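Local coordinates for protein probable transcriptional regulator, AsnC family (Thermus thermophilus, PDB 2DJW) that is of unknown function but consists of a stand-alone RAM domain of the Lrp/AsnC family and binds zinc, at residues A4-R9 with E67-L72. Residues are numbered along the deposited sequence; the frame is centred on the assembly and turned at random.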
loop_
_atom_site.group_PDB
_atom_site.type_symbol
_atom_site.label_atom_id
_atom_site.label_comp_id
_atom_site.label_asym_id
_atom_site.label_seq_id
_atom_site.Cartn_x
_atom_site.Cartn_y
_atom_site.Cartn_z
ATOM N N ALA A 4 10.837 11.972 20.008
ATOM C CA ALA A 4 10.411 10.952 19.071
ATOM C C ALA A 4 8.939 10.637 19.314
ATOM O O ALA A 4 8.436 10.753 20.439
ATOM C CB ALA A 4 11.268 9.701 19.236
ATOM N N PHE A 5 8.245 10.259 18.251
ATOM C CA PHE A 5 6.846 9.854 18.337
ATOM C C PHE A 5 6.871 8.389 17.982
ATOM O O PHE A 5 7.226 8.046 16.855
ATOM C CB PHE A 5 5.966 10.646 17.340
ATOM C CG PHE A 5 5.962 12.137 17.598
ATOM C CD1 PHE A 5 4.991 12.713 18.406
ATOM C CD2 PHE A 5 6.970 12.960 17.073
ATOM C CE1 PHE A 5 5.011 14.084 18.677
ATOM C CE2 PHE A 5 6.987 14.328 17.340
ATOM C CZ PHE A 5 6.010 14.898 18.132
ATOM N N VAL A 6 6.554 7.526 18.951
ATOM C CA VAL A 6 6.555 6.071 18.706
ATOM C C VAL A 6 5.140 5.558 18.475
ATOM O O VAL A 6 4.261 5.656 19.335
ATOM C CB VAL A 6 7.305 5.227 19.782
ATOM C CG1 VAL A 6 7.497 3.815 19.290
ATOM C CG2 VAL A 6 8.665 5.842 20.107
ATOM N N LEU A 7 4.931 5.048 17.273
ATOM C CA LEU A 7 3.647 4.542 16.867
ATOM C C LEU A 7 3.620 3.018 17.131
ATOM O O LEU A 7 4.421 2.268 16.581
ATOM C CB LEU A 7 3.440 4.868 15.380
ATOM C CG LEU A 7 2.926 6.243 14.864
ATOM C CD1 LEU A 7 3.481 7.492 15.566
ATOM C CD2 LEU A 7 3.128 6.347 13.342
ATOM N N ILE A 8 2.688 2.589 17.987
ATOM C CA ILE A 8 2.581 1.185 18.420
ATOM C C ILE A 8 1.257 0.561 17.957
ATOM O O ILE A 8 0.175 1.046 18.312
ATOM C CB ILE A 8 2.718 1.061 19.954
ATOM C CG1 ILE A 8 3.876 1.907 20.480
ATOM C CG2 ILE A 8 2.861 -0.383 20.418
ATOM C CD1 ILE A 8 3.393 3.072 21.336
ATOM N N ARG A 9 1.355 -0.477 17.129
ATOM C CA ARG A 9 0.211 -1.320 16.798
ATOM C C ARG A 9 0.244 -2.606 17.644
ATOM O O ARG A 9 1.060 -3.514 17.398
ATOM C CB ARG A 9 0.186 -1.675 15.306
ATOM C CG ARG A 9 -0.789 -2.819 14.943
ATOM C CD ARG A 9 -0.805 -3.090 13.460
ATOM N NE ARG A 9 -1.009 -1.831 12.735
ATOM C CZ ARG A 9 -0.140 -1.268 11.892
ATOM N NH1 ARG A 9 1.015 -1.862 11.594
ATOM N NH2 ARG A 9 -0.454 -0.113 11.328
ATOM N N GLU A 67 2.596 -5.890 17.680
ATOM C CA GLU A 67 2.739 -6.345 16.312
ATOM C C GLU A 67 3.770 -5.515 15.516
ATOM O O GLU A 67 4.749 -6.067 14.994
ATOM C CB GLU A 67 1.376 -6.352 15.620
ATOM C CG GLU A 67 0.486 -7.499 16.067
ATOM C CD GLU A 67 -0.900 -7.413 15.493
ATOM O OE1 GLU A 67 -1.581 -8.459 15.421
ATOM O OE2 GLU A 67 -1.327 -6.298 15.126
ATOM N N ARG A 68 3.536 -4.203 15.424
ATOM C CA ARG A 68 4.439 -3.276 14.742
ATOM C C ARG A 68 4.659 -2.014 15.567
ATOM O O ARG A 68 3.752 -1.531 16.258
ATOM C CB ARG A 68 3.899 -2.869 13.362
ATOM C CG ARG A 68 3.807 -4.004 12.322
ATOM C CD ARG A 68 5.159 -4.354 11.666
ATOM N NE ARG A 68 5.004 -5.533 10.813
ATOM C CZ ARG A 68 4.964 -5.518 9.476
ATOM N NH1 ARG A 68 5.107 -4.381 8.788
ATOM N NH2 ARG A 68 4.804 -6.661 8.812
ATOM N N THR A 69 5.874 -1.494 15.465
ATOM C CA THR A 69 6.242 -0.176 15.974
ATOM C C THR A 69 6.761 0.693 14.795
ATOM O O THR A 69 7.417 0.171 13.855
ATOM C CB THR A 69 7.301 -0.317 17.104
ATOM O OG1 THR A 69 7.126 0.706 18.071
ATOM C CG2 THR A 69 8.715 -0.252 16.580
ATOM N N GLU A 70 6.464 1.998 14.831
ATOM C CA GLU A 70 7.090 2.949 13.892
ATOM C C GLU A 70 7.500 4.254 14.558
ATOM O O GLU A 70 6.667 4.969 15.055
ATOM C CB GLU A 70 6.190 3.228 12.680
ATOM C CG GLU A 70 6.983 3.518 11.423
ATOM C CD GLU A 70 6.271 4.438 10.441
ATOM O OE1 GLU A 70 5.032 4.376 10.346
ATOM O OE2 GLU A 70 6.969 5.206 9.738
ATOM N N THR A 71 8.794 4.549 14.572
ATOM C CA THR A 71 9.322 5.713 15.281
ATOM C C THR A 71 9.571 6.897 14.337
ATOM O O THR A 71 10.299 6.775 13.330
ATOM C CB THR A 71 10.600 5.385 16.053
ATOM O OG1 THR A 71 10.337 4.317 16.957
ATOM C CG2 THR A 71 11.093 6.592 16.868
ATOM N N LEU A 72 8.943 8.021 14.694
ATOM C CA LEU A 72 9.101 9.294 13.992
ATOM C C LEU A 72 10.013 10.152 14.846
ATOM O O LEU A 72 9.557 10.732 15.824
ATOM C CB LEU A 72 7.741 9.980 13.809
ATOM C CG LEU A 72 6.740 9.554 12.710
ATOM C CD1 LEU A 72 6.848 8.148 12.171
ATOM C CD2 LEU A 72 5.307 9.845 13.093
#
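Strand 4-9 and strand 67-72 are antiparallel neighbours in the sheet of an Lrp/AsnC ligand-binding (RAM) domain, zipped together by the hydrogen-bonded pairs Phe5-Leu72, Leu7-Glu70 and Arg9-Arg68. Phe5 N gives its hydrogen to Leu72 O at 2.8 Å, and that same oxygen lies at the edge of the Phe5 ring, near its plane. A classic beta bulge interrupts the regular pairing, Glu67 and Arg68 both facing Arg9: Arg9 O accepts from both Glu67 N (2.8 Å) and Arg68 N (3.2 Å). The two strands are the first and last of the ferredoxin-like βαββαβ fold, in which 2-10 runs between 40-46 and 66-77, the outermost strand on that side within the chain. On the face of Val6, Thr69 and Thr71, covered by helix 52-60, Val6 CG1, anti to its own N (chi1 -168°), reaches Thr69 OG1 at 3.4 Å and Thr71 OG1 at 3.7 Å. On the other face, Leu7 CD1 meets Leu72 CD2 at 3.9 Å as the two side chains cross, while Phe5 and Leu72 also pack on Val41 of a second subunit. Replacing Leu7 with alanine would probably open a gap beside Leu72 CD2 and take away the methyl that lies next to Glu70 OE1. Arg9 bends at chi3 (-51°), bringing NH1 obliquely to within 3.5 Å of Arg68 CB, while its NH2 bonds Pro37 O and its guanidinium makes a cation-pi contact with Tyr38.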